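Local coordinates for beta-galacturonidase (Eisenbergiella tayi, PDB 6NCW), which probably releases terminal beta-linked galacturonate from its substrates by hydrolysis, as a family 2 glycoside hydrolase, at residues Arg3-Arg11 with Ala244-Gly252; Leu147-Phe157 with Lys169-Ser178. One frame throughout, in Å; residues are numbered along the deposited sequence.

In the fold
Contact 1 lays the irregular N-terminal segment 3-11 along strand 245-251 of the family 2 immunoglobulin-like beta-sandwich. Contact 2 pairs the two arms of the hairpin 150-162 and 165-176 in the same sandwich. Contact 2 is the more buried, and contact 1 lies nearer the surface. Both are away from the galacturonate site. Contact 1 is mainly polar: carboxylates of the strand take backbone N-H groups and arginines of the loop. Contact 2 is regular backbone pairing, with a mostly apolar face packed into the sandwich and Tyr151, Trp154, His156, Glu171 and Arg175 on the other. The contacts meet at Leu152, whose N bonds to Asp245 OD2 and whose O accepts from Arg11 NH2.

Contact 1. Residues Arg3-Arg11 with Ala244-Gly252; sequences RTFETHKIR and ADDIIDRVG
Strand 245-251 belongs to the family 2 immunoglobulin-like beta-sandwich, and the N-terminal loop 3-11 runs along it before entering strand 12-15. Asp246 turns its carboxylate into the loop and takes three backbone N-H groups in a row. The first torsion of Asp246 swings the carboxylate toward them. Asp246 OD2 accepts from Lys9 N at 2.8 Å through its syn lone pair, and from Ile10 N at 2.9 Å from above the carboxylate plane. Asp246 OD1 takes Arg11 N at 3.1 Å and His8 ND1 at 3.3 Å, from opposite faces of its plane. Four donors therefore hold this carboxylate and fix its rotation, which probably favours its charged form. The His8 bond lies nearly in the imidazole plane, which is turned 45° from the carboxylate.

Next to it, Arg11 grips Asp245 side-on. NE goes to OD1 and NH2 to OD2, both on syn lone pairs. The two planes are only 25° apart. His8 CE1 sits over the centre of one face of the Arg11 guanidinium. Arg11 also pairs with Glu145 on strand 142-147, and Asp245 OD2 with Leu152 N on strand 150-162, so this ion pair ties three sheets together.

Further along, Ile248 N donates to Thr7 O at 2.9 Å. At the far end Arg3 and Asp249 form a long salt bridge, and a water links Arg3 NH2 to Asp249 OD1. Arg3 NE has its main partner in Asp321 of helix 317-326. The Arg250 guanidinium forms a salt bridge with Glu325 of that helix. On the way there its chain crosses one face of Phe5 in a CH-pi contact, with Arg250 CG 4.0 Å from the centroid of the Phe5 ring and 7° off its normal.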
loop_
_atom_site.group_PDB
_atom_site.type_symbol
_atom_site.label_atom_id
_atom_site.label_comp_id
_atom_site.label_asym_id
_atom_site.label_seq_id
_atom_site.Cartn_x
_atom_site.Cartn_y
_atom_site.Cartn_z
ATOM N N ARG A 3 -29.933 23.488 -0.144
ATOM C CA ARG A 3 -30.677 22.725 0.847
ATOM C C ARG A 3 -31.343 21.565 0.125
ATOM O O ARG A 3 -31.340 21.508 -1.107
ATOM C CB ARG A 3 -31.734 23.592 1.548
ATOM C CG ARG A 3 -31.226 24.928 2.068
ATOM C CD ARG A 3 -30.316 24.733 3.273
ATOM N NE ARG A 3 -31.006 24.081 4.388
ATOM C CZ ARG A 3 -31.667 24.735 5.332
ATOM N NH1 ARG A 3 -31.732 26.066 5.280
ATOM N NH2 ARG A 3 -32.272 24.068 6.319
ATOM N N THR A 4 -31.920 20.630 0.887
ATOM C CA THR A 4 -32.658 19.528 0.273
ATOM C C THR A 4 -34.097 19.900 -0.074
ATOM O O THR A 4 -34.839 19.049 -0.565
ATOM C CB THR A 4 -32.665 18.294 1.186
ATOM O OG1 THR A 4 -33.250 18.638 2.445
ATOM C CG2 THR A 4 -31.245 17.768 1.427
ATOM N N PHE A 5 -34.505 21.142 0.160
ATOM C CA PHE A 5 -35.843 21.605 -0.161
ATOM C C PHE A 5 -35.724 23.061 -0.602
ATOM O O PHE A 5 -34.682 23.693 -0.407
ATOM C CB PHE A 5 -36.766 21.451 1.052
ATOM C CG PHE A 5 -36.313 22.255 2.236
ATOM C CD1 PHE A 5 -36.855 23.508 2.488
ATOM C CD2 PHE A 5 -35.311 21.779 3.070
ATOM C CE1 PHE A 5 -36.416 24.267 3.560
ATOM C CE2 PHE A 5 -34.869 22.527 4.151
ATOM C CZ PHE A 5 -35.425 23.774 4.395
ATOM N N GLU A 6 -36.779 23.600 -1.220
ATOM C CA GLU A 6 -36.751 25.002 -1.636
ATOM C C GLU A 6 -37.155 25.893 -0.470
ATOM O O GLU A 6 -38.201 25.691 0.156
ATOM C CB GLU A 6 -37.660 25.252 -2.841
ATOM C CG GLU A 6 -37.180 24.577 -4.136
ATOM C CD GLU A 6 -35.793 25.049 -4.615
ATOM O OE1 GLU A 6 -35.662 26.196 -5.104
ATOM O OE2 GLU A 6 -34.823 24.258 -4.513
ATOM N N THR A 7 -36.309 26.867 -0.164
ATOM C CA THR A 7 -36.573 27.783 0.931
ATOM C C THR A 7 -37.337 29.027 0.496
ATOM O O THR A 7 -37.588 29.895 1.337
ATOM C CB THR A 7 -35.260 28.204 1.591
ATOM O OG1 THR A 7 -34.408 28.792 0.605
ATOM C CG2 THR A 7 -34.571 26.994 2.210
ATOM N N HIS A 8 -37.679 29.145 -0.787
ATOM C CA HIS A 8 -38.398 30.311 -1.304
ATOM C C HIS A 8 -39.203 29.909 -2.526
ATOM O O HIS A 8 -38.669 29.269 -3.430
ATOM C CB HIS A 8 -37.448 31.445 -1.697
ATOM C CG HIS A 8 -36.715 32.050 -0.547
ATOM N ND1 HIS A 8 -37.343 32.806 0.418
ATOM C CD2 HIS A 8 -35.405 32.003 -0.200
ATOM C CE1 HIS A 8 -36.448 33.204 1.311
ATOM N NE2 HIS A 8 -35.265 32.735 0.956
ATOM N N LYS A 9 -40.480 30.286 -2.548
ATOM C CA LYS A 9 -41.264 30.292 -3.778
ATOM C C LYS A 9 -41.584 31.698 -4.259
ATOM O O LYS A 9 -41.616 31.928 -5.468
ATOM C CB LYS A 9 -42.579 29.516 -3.607
ATOM C CG LYS A 9 -42.449 27.993 -3.360
ATOM C CD LYS A 9 -41.231 27.352 -4.090
ATOM C CE LYS A 9 -41.395 25.831 -4.312
ATOM N NZ LYS A 9 -42.194 25.193 -3.217
ATOM N N ILE A 10 -41.770 32.653 -3.346
ATOM C CA ILE A 10 -42.076 34.024 -3.748
ATOM C C ILE A 10 -40.803 34.801 -4.056
ATOM O O ILE A 10 -40.666 35.388 -5.133
ATOM C CB ILE A 10 -42.923 34.731 -2.667
ATOM C CG1 ILE A 10 -44.336 34.147 -2.619
ATOM C CG2 ILE A 10 -42.993 36.225 -2.934
ATOM C CD1 ILE A 10 -45.171 34.691 -1.494
ATOM N N ARG A 11 -39.861 34.839 -3.120
ATOM C CA ARG A 11 -38.652 35.623 -3.334
ATOM C C ARG A 11 -37.907 35.128 -4.572
ATOM O O ARG A 11 -37.839 33.922 -4.829
ATOM C CB ARG A 11 -37.747 35.555 -2.103
ATOM C CG ARG A 11 -36.519 36.462 -2.163
ATOM C CD ARG A 11 -35.626 36.253 -0.937
ATOM N NE ARG A 11 -36.390 36.361 0.300
ATOM C CZ ARG A 11 -35.861 36.339 1.519
ATOM N NH1 ARG A 11 -34.548 36.203 1.681
ATOM N NH2 ARG A 11 -36.647 36.448 2.581
ATOM N N ALA A 244 -45.785 39.237 -0.916
ATOM C CA ALA A 244 -44.671 40.071 -1.341
ATOM C C ALA A 244 -43.282 39.441 -1.008
ATOM O O ALA A 244 -42.301 39.687 -1.722
ATOM C CB ALA A 244 -44.801 41.453 -0.726
ATOM N N ASP A 245 -43.193 38.638 0.056
ATOM C CA ASP A 245 -41.958 37.908 0.351
ATOM C C ASP A 245 -42.301 36.669 1.166
ATOM O O ASP A 245 -43.326 36.626 1.851
ATOM C CB ASP A 245 -40.940 38.780 1.102
ATOM C CG ASP A 245 -39.591 38.076 1.303
ATOM O OD1 ASP A 245 -39.047 37.542 0.309
ATOM O OD2 ASP A 245 -39.083 38.052 2.454
ATOM N N ASP A 246 -41.425 35.662 1.096
ATOM C CA ASP A 246 -41.604 34.464 1.908
ATOM C C ASP A 246 -40.274 33.970 2.470
ATOM O O ASP A 246 -39.185 34.417 2.088
ATOM C CB ASP A 246 -42.302 33.331 1.129
ATOM C CG ASP A 246 -41.484 32.793 -0.044
ATOM O OD1 ASP A 246 -40.432 33.368 -0.440
ATOM O OD2 ASP A 246 -41.920 31.758 -0.593
ATOM N N ILE A 247 -40.394 33.043 3.418
ATOM C CA ILE A 247 -39.308 32.169 3.840
ATOM C C ILE A 247 -39.932 30.821 4.161
ATOM O O ILE A 247 -41.035 30.753 4.721
ATOM C CB ILE A 247 -38.530 32.742 5.047
ATOM C CG1 ILE A 247 -37.238 31.959 5.271
ATOM C CG2 ILE A 247 -39.386 32.723 6.307
ATOM C CD1 ILE A 247 -36.228 32.704 6.085
ATOM N N ILE A 248 -39.266 29.747 3.741
ATOM C CA ILE A 248 -39.713 28.385 4.002
ATOM C C ILE A 248 -38.583 27.643 4.712
ATOM O O ILE A 248 -37.427 27.717 4.283
ATOM C CB ILE A 248 -40.112 27.664 2.703
ATOM C CG1 ILE A 248 -41.109 28.516 1.898
ATOM C CG2 ILE A 248 -40.722 26.327 3.014
ATOM C CD1 ILE A 248 -41.416 27.962 0.503
ATOM N N ASP A 249 -38.913 26.938 5.797
ATOM C CA ASP A 249 -37.939 26.131 6.523
ATOM C C ASP A 249 -38.538 24.758 6.808
ATOM O O ASP A 249 -39.632 24.455 6.324
ATOM C CB ASP A 249 -37.507 26.843 7.812
ATOM C CG ASP A 249 -36.016 26.635 8.129
ATOM O OD1 ASP A 249 -35.541 25.471 8.078
ATOM O OD2 ASP A 249 -35.326 27.637 8.425
ATOM N N ARG A 250 -37.841 23.912 7.564
ATOM C CA ARG A 250 -38.373 22.605 7.947
ATOM C C ARG A 250 -38.237 22.389 9.443
ATOM O O ARG A 250 -37.231 22.772 10.044
ATOM C CB ARG A 250 -37.672 21.460 7.229
ATOM C CG ARG A 250 -38.280 21.104 5.907
ATOM C CD ARG A 250 -37.871 19.723 5.466
ATOM N NE ARG A 250 -36.437 19.524 5.658
ATOM C CZ ARG A 250 -35.710 18.629 4.998
ATOM N NH1 ARG A 250 -36.269 17.849 4.080
ATOM N NH2 ARG A 250 -34.421 18.518 5.254
ATOM N N VAL A 251 -39.239 21.740 10.033
ATOM C CA VAL A 251 -39.275 21.507 11.467
ATOM C C VAL A 251 -39.609 20.046 11.715
ATOM O O VAL A 251 -40.105 19.335 10.837
ATOM C CB VAL A 251 -40.293 22.422 12.202
ATOM C CG1 VAL A 251 -40.022 23.892 11.901
ATOM C CG2 VAL A 251 -41.714 22.048 11.831
ATOM N N GLY A 252 -39.275 19.602 12.917
ATOM C CA GLY A 252 -39.752 18.332 13.432
ATOM C C GLY A 252 -40.183 18.531 14.870
ATOM O O GLY A 252 -39.646 19.379 15.586
HETATM O O HOH W 1 -33.406 24.509 9.342
HETATM O O HOH W 2 -32.325 28.099 7.787
#

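Contact 2. Residues Leu147-Phe157 with Lys169-Ser178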
loop_
_atom_site.group_PDB
_atom_site.type_symbol
_atom_site.label_atom_id
_atom_site.label_comp_id
_atom_site.label_asym_id
_atom_site.label_seq_id
_atom_site.Cartn_x
_atom_site.Cartn_y
_atom_site.Cartn_z
ATOM N N LEU A 147 -34.665 41.529 -3.782
ATOM C CA LEU A 147 -35.605 41.867 -2.724
ATOM C C LEU A 147 -36.489 43.039 -3.137
ATOM O O LEU A 147 -36.244 43.731 -4.134
ATOM C CB LEU A 147 -34.858 42.216 -1.438
ATOM C CG LEU A 147 -33.872 41.156 -0.932
ATOM C CD1 LEU A 147 -33.126 41.698 0.258
ATOM C CD2 LEU A 147 -34.624 39.891 -0.563
ATOM N N GLY A 148 -37.521 43.255 -2.337
ATOM C CA GLY A 148 -38.355 44.422 -2.415
ATOM C C GLY A 148 -38.005 45.422 -1.339
ATOM O O GLY A 148 -36.826 45.662 -1.042
ATOM N N GLU A 149 -39.045 46.013 -0.745
ATOM C CA GLU A 149 -38.859 46.995 0.314
ATOM C C GLU A 149 -38.546 46.362 1.661
ATOM O O GLU A 149 -37.935 47.024 2.507
ATOM C CB GLU A 149 -40.108 47.880 0.435
ATOM C CG GLU A 149 -40.300 48.815 -0.748
ATOM C CD GLU A 149 -39.168 49.828 -0.866
ATOM O OE1 GLU A 149 -39.291 50.922 -0.270
ATOM O OE2 GLU A 149 -38.151 49.524 -1.540
ATOM N N ALA A 150 -38.936 45.105 1.871
ATOM C CA ALA A 150 -38.701 44.414 3.136
ATOM C C ALA A 150 -38.705 42.910 2.892
ATOM O O ALA A 150 -39.298 42.426 1.923
ATOM C CB ALA A 150 -39.756 44.787 4.181
ATOM N N TYR A 151 -38.051 42.170 3.795
ATOM C CA TYR A 151 -37.909 40.730 3.613
ATOM C C TYR A 151 -37.812 40.014 4.957
ATOM O O TYR A 151 -37.482 40.606 5.988
ATOM C CB TYR A 151 -36.683 40.394 2.755
ATOM C CG TYR A 151 -35.345 40.651 3.421
ATOM C CD1 TYR A 151 -34.626 39.610 4.023
ATOM C CD2 TYR A 151 -34.789 41.923 3.428
ATOM C CE1 TYR A 151 -33.396 39.840 4.628
ATOM C CE2 TYR A 151 -33.563 42.163 4.027
ATOM C CZ TYR A 151 -32.871 41.118 4.623
ATOM O OH TYR A 151 -31.655 41.372 5.209
ATOM N N LEU A 152 -38.094 38.716 4.914
ATOM C CA LEU A 152 -38.027 37.851 6.087
ATOM C C LEU A 152 -36.586 37.378 6.287
ATOM O O LEU A 152 -36.052 36.617 5.474
ATOM C CB LEU A 152 -38.987 36.680 5.913
ATOM C CG LEU A 152 -40.438 37.169 5.804
ATOM C CD1 LEU A 152 -41.436 36.037 5.646
ATOM C CD2 LEU A 152 -40.775 38.003 7.029
ATOM N N SER A 153 -35.961 37.821 7.380
ATOM C CA SER A 153 -34.570 37.489 7.668
ATOM C C SER A 153 -34.407 36.062 8.211
ATOM O O SER A 153 -33.459 35.363 7.836
ATOM C CB SER A 153 -34.007 38.520 8.641
ATOM O OG SER A 153 -32.830 38.040 9.257
ATOM N N TRP A 154 -35.304 35.607 9.084
ATOM C CA TRP A 154 -35.320 34.225 9.562
ATOM C C TRP A 154 -36.652 33.953 10.255
ATOM O O TRP A 154 -37.395 34.882 10.588
ATOM C CB TRP A 154 -34.149 33.916 10.519
ATOM C CG TRP A 154 -33.937 34.883 11.698
ATOM C CD1 TRP A 154 -33.010 35.882 11.772
ATOM C CD2 TRP A 154 -34.653 34.914 12.953
ATOM N NE1 TRP A 154 -33.108 36.539 12.973
ATOM C CE2 TRP A 154 -34.100 35.959 13.722
ATOM C CE3 TRP A 154 -35.715 34.169 13.492
ATOM C CZ2 TRP A 154 -34.564 36.276 15.007
ATOM C CZ3 TRP A 154 -36.171 34.483 14.774
ATOM C CH2 TRP A 154 -35.598 35.532 15.513
ATOM N N ILE A 155 -36.951 32.665 10.435
ATOM C CA ILE A 155 -38.067 32.179 11.241
ATOM C C ILE A 155 -37.555 31.041 12.137
ATOM O O ILE A 155 -36.827 30.163 11.667
ATOM C CB ILE A 155 -39.237 31.710 10.350
ATOM C CG1 ILE A 155 -40.353 31.083 11.186
ATOM C CG2 ILE A 155 -38.756 30.737 9.281
ATOM C CD1 ILE A 155 -41.648 30.912 10.411
ATOM N N HIS A 156 -37.910 31.080 13.426
ATOM C CA HIS A 156 -37.548 30.061 14.405
ATOM C C HIS A 156 -38.809 29.450 14.987
ATOM O O HIS A 156 -39.630 30.160 15.577
ATOM C CB HIS A 156 -36.703 30.638 15.543
ATOM C CG HIS A 156 -35.350 31.098 15.116
ATOM N ND1 HIS A 156 -34.507 31.806 15.948
ATOM C CD2 HIS A 156 -34.684 30.942 13.948
ATOM C CE1 HIS A 156 -33.385 32.075 15.308
ATOM N NE2 HIS A 156 -33.466 31.561 14.093
ATOM N N PHE A 157 -38.943 28.138 14.852
ATOM C CA PHE A 157 -40.072 27.399 15.391
ATOM C C PHE A 157 -39.591 26.536 16.544
ATOM O O PHE A 157 -38.544 25.892 16.445
ATOM C CB PHE A 157 -40.712 26.512 14.317
ATOM C CG PHE A 157 -41.811 25.641 14.841
ATOM C CD1 PHE A 157 -43.089 26.163 15.039
ATOM C CD2 PHE A 157 -41.566 24.310 15.159
ATOM C CE1 PHE A 157 -44.102 25.367 15.540
ATOM C CE2 PHE A 157 -42.575 23.502 15.651
ATOM C CZ PHE A 157 -43.848 24.031 15.841
ATOM N N LYS A 169 -44.587 27.314 18.895
ATOM C CA LYS A 169 -44.419 28.758 18.899
ATOM C C LYS A 169 -43.500 29.131 17.740
ATOM O O LYS A 169 -42.506 28.445 17.495
ATOM C CB LYS A 169 -43.839 29.199 20.253
ATOM C CG LYS A 169 -43.323 30.609 20.338
ATOM C CD LYS A 169 -42.730 30.882 21.723
ATOM C CE LYS A 169 -41.388 30.176 21.904
ATOM N NZ LYS A 169 -40.575 30.761 23.022
ATOM N N ALA A 170 -43.839 30.189 17.010
ATOM C CA ALA A 170 -43.040 30.660 15.888
ATOM C C ALA A 170 -42.596 32.097 16.132
ATOM O O ALA A 170 -43.351 32.908 16.663
ATOM C CB ALA A 170 -43.811 30.588 14.578
ATOM N N GLU A 171 -41.366 32.408 15.747
ATOM C CA GLU A 171 -40.827 33.749 15.893
ATOM C C GLU A 171 -40.186 34.105 14.566
ATOM O O GLU A 171 -39.449 33.296 13.992
ATOM C CB GLU A 171 -39.816 33.833 17.039
ATOM C CG GLU A 171 -39.260 35.230 17.296
ATOM C CD GLU A 171 -38.232 35.267 18.435
ATOM O OE1 GLU A 171 -37.466 36.253 18.516
ATOM O OE2 GLU A 171 -38.194 34.314 19.249
ATOM N N ILE A 172 -40.503 35.287 14.058
ATOM C CA ILE A 172 -40.072 35.697 12.735
ATOM C C ILE A 172 -39.412 37.052 12.847
ATOM O O ILE A 172 -39.894 37.924 13.575
ATOM C CB ILE A 172 -41.252 35.753 11.748
ATOM C CG1 ILE A 172 -42.016 34.445 11.815
ATOM C CG2 ILE A 172 -40.756 35.983 10.340
ATOM C CD1 ILE A 172 -42.906 34.256 10.671
ATOM N N CYS A 173 -38.322 37.231 12.112
ATOM C CA CYS A 173 -37.581 38.478 12.081
ATOM C C CYS A 173 -37.754 39.120 10.709
ATOM O O CYS A 173 -37.508 38.473 9.686
ATOM C CB CYS A 173 -36.108 38.212 12.378
ATOM S SG CYS A 173 -35.148 39.662 12.633
ATOM N N VAL A 174 -38.204 40.376 10.682
ATOM C CA VAL A 174 -38.438 41.101 9.436
ATOM C C VAL A 174 -37.522 42.314 9.406
ATOM O O VAL A 174 -37.365 43.017 10.411
ATOM C CB VAL A 174 -39.912 41.531 9.275
ATOM C CG1 VAL A 174 -40.210 41.878 7.818
ATOM C CG2 VAL A 174 -40.843 40.435 9.758
ATOM N N ARG A 175 -36.910 42.550 8.253
ATOM C CA ARG A 175 -36.027 43.690 8.053
ATOM C C ARG A 175 -36.645 44.598 7.000
ATOM O O ARG A 175 -36.962 44.152 5.888
ATOM C CB ARG A 175 -34.629 43.241 7.634
ATOM C CG ARG A 175 -33.631 44.368 7.415
ATOM C CD ARG A 175 -32.241 43.773 7.364
ATOM N NE ARG A 175 -31.229 44.662 6.806
ATOM C CZ ARG A 175 -29.958 44.300 6.617
ATOM N NH1 ARG A 175 -29.557 43.072 6.951
ATOM N NH2 ARG A 175 -29.084 45.156 6.103
ATOM N N ASN A 176 -36.831 45.862 7.358
ATOM C CA ASN A 176 -37.339 46.880 6.450
ATOM C C ASN A 176 -36.146 47.613 5.856
ATOM O O ASN A 176 -35.305 48.134 6.594
ATOM C CB ASN A 176 -38.266 47.845 7.194
ATOM C CG ASN A 176 -38.708 49.021 6.336
ATOM O OD1 ASN A 176 -38.823 48.918 5.113
ATOM N ND2 ASN A 176 -38.943 50.151 6.978
ATOM N N LEU A 177 -36.043 47.612 4.531
ATOM C CA LEU A 177 -34.981 48.348 3.853
ATOM C C LEU A 177 -35.423 49.738 3.404
ATOM O O LEU A 177 -34.595 50.503 2.894
ATOM C CB LEU A 177 -34.471 47.552 2.641
ATOM C CG LEU A 177 -33.985 46.119 2.913
ATOM C CD1 LEU A 177 -33.988 45.330 1.628
ATOM C CD2 LEU A 177 -32.592 46.111 3.538
ATOM N N SER A 178 -36.705 50.070 3.573
ATOM C CA SER A 178 -37.230 51.388 3.235
ATOM C C SER A 178 -36.961 52.386 4.355
ATOM O O SER A 178 -36.998 52.045 5.542
ATOM C CB SER A 178 -38.732 51.317 2.977
ATOM O OG SER A 178 -39.251 52.618 2.753
HETATM O O HOH W 3 -30.787 40.545 8.653
HETATM O O HOH W 4 -39.551 29.854 18.402
HETATM O O HOH W 5 -35.973 32.230 18.385
#
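Glu149 O accepts Leu177 N at 2.8 Å, in the carbonyl plane, and Ser178 N in a weak second bond. Asn176 OD1 also takes Ser178 N, at 2.9 Å; this is an Asx turn. Beyond it the backbones pair as antiparallel strands. Tyr151 and Arg175 bond in both directions, as do His156 and Glu171. Between these pairs Ser153 N and Trp154 O both bond to Cys173, and the register slips by one residue: a beta bulge.

The two strands, 150-162 and 165-176, form a beta hairpin of the immunoglobulin-like sandwich. On one face Leu152 CD2 touches Val174 CG2 at 3.7 Å, and Ile155 CD1 meets Ile172 CD1 at 3.6 Å. Ile247 and Ala235 of the facing sheet pack against this aliphatic side.

The other face carries Trp154. A first torsion of 51° folds the indole back over the neighbouring strand, onto Cys173. Cys173 CB stands 3.5 Å from the centroid of the five-membered ring of Trp154, a CH-pi contact 20° off the normal. Cys173 SG lies more obliquely. The His156 ring lies against the opposite face of the indole, its CE1 toward the rim, and gives NE2 to Thr362 O. Nearer the Glu149 end of the pair, the Tyr151 ring and the extended Arg175 chain run side by side, with Arg175 CD 3.3 Å from Tyr151 OH.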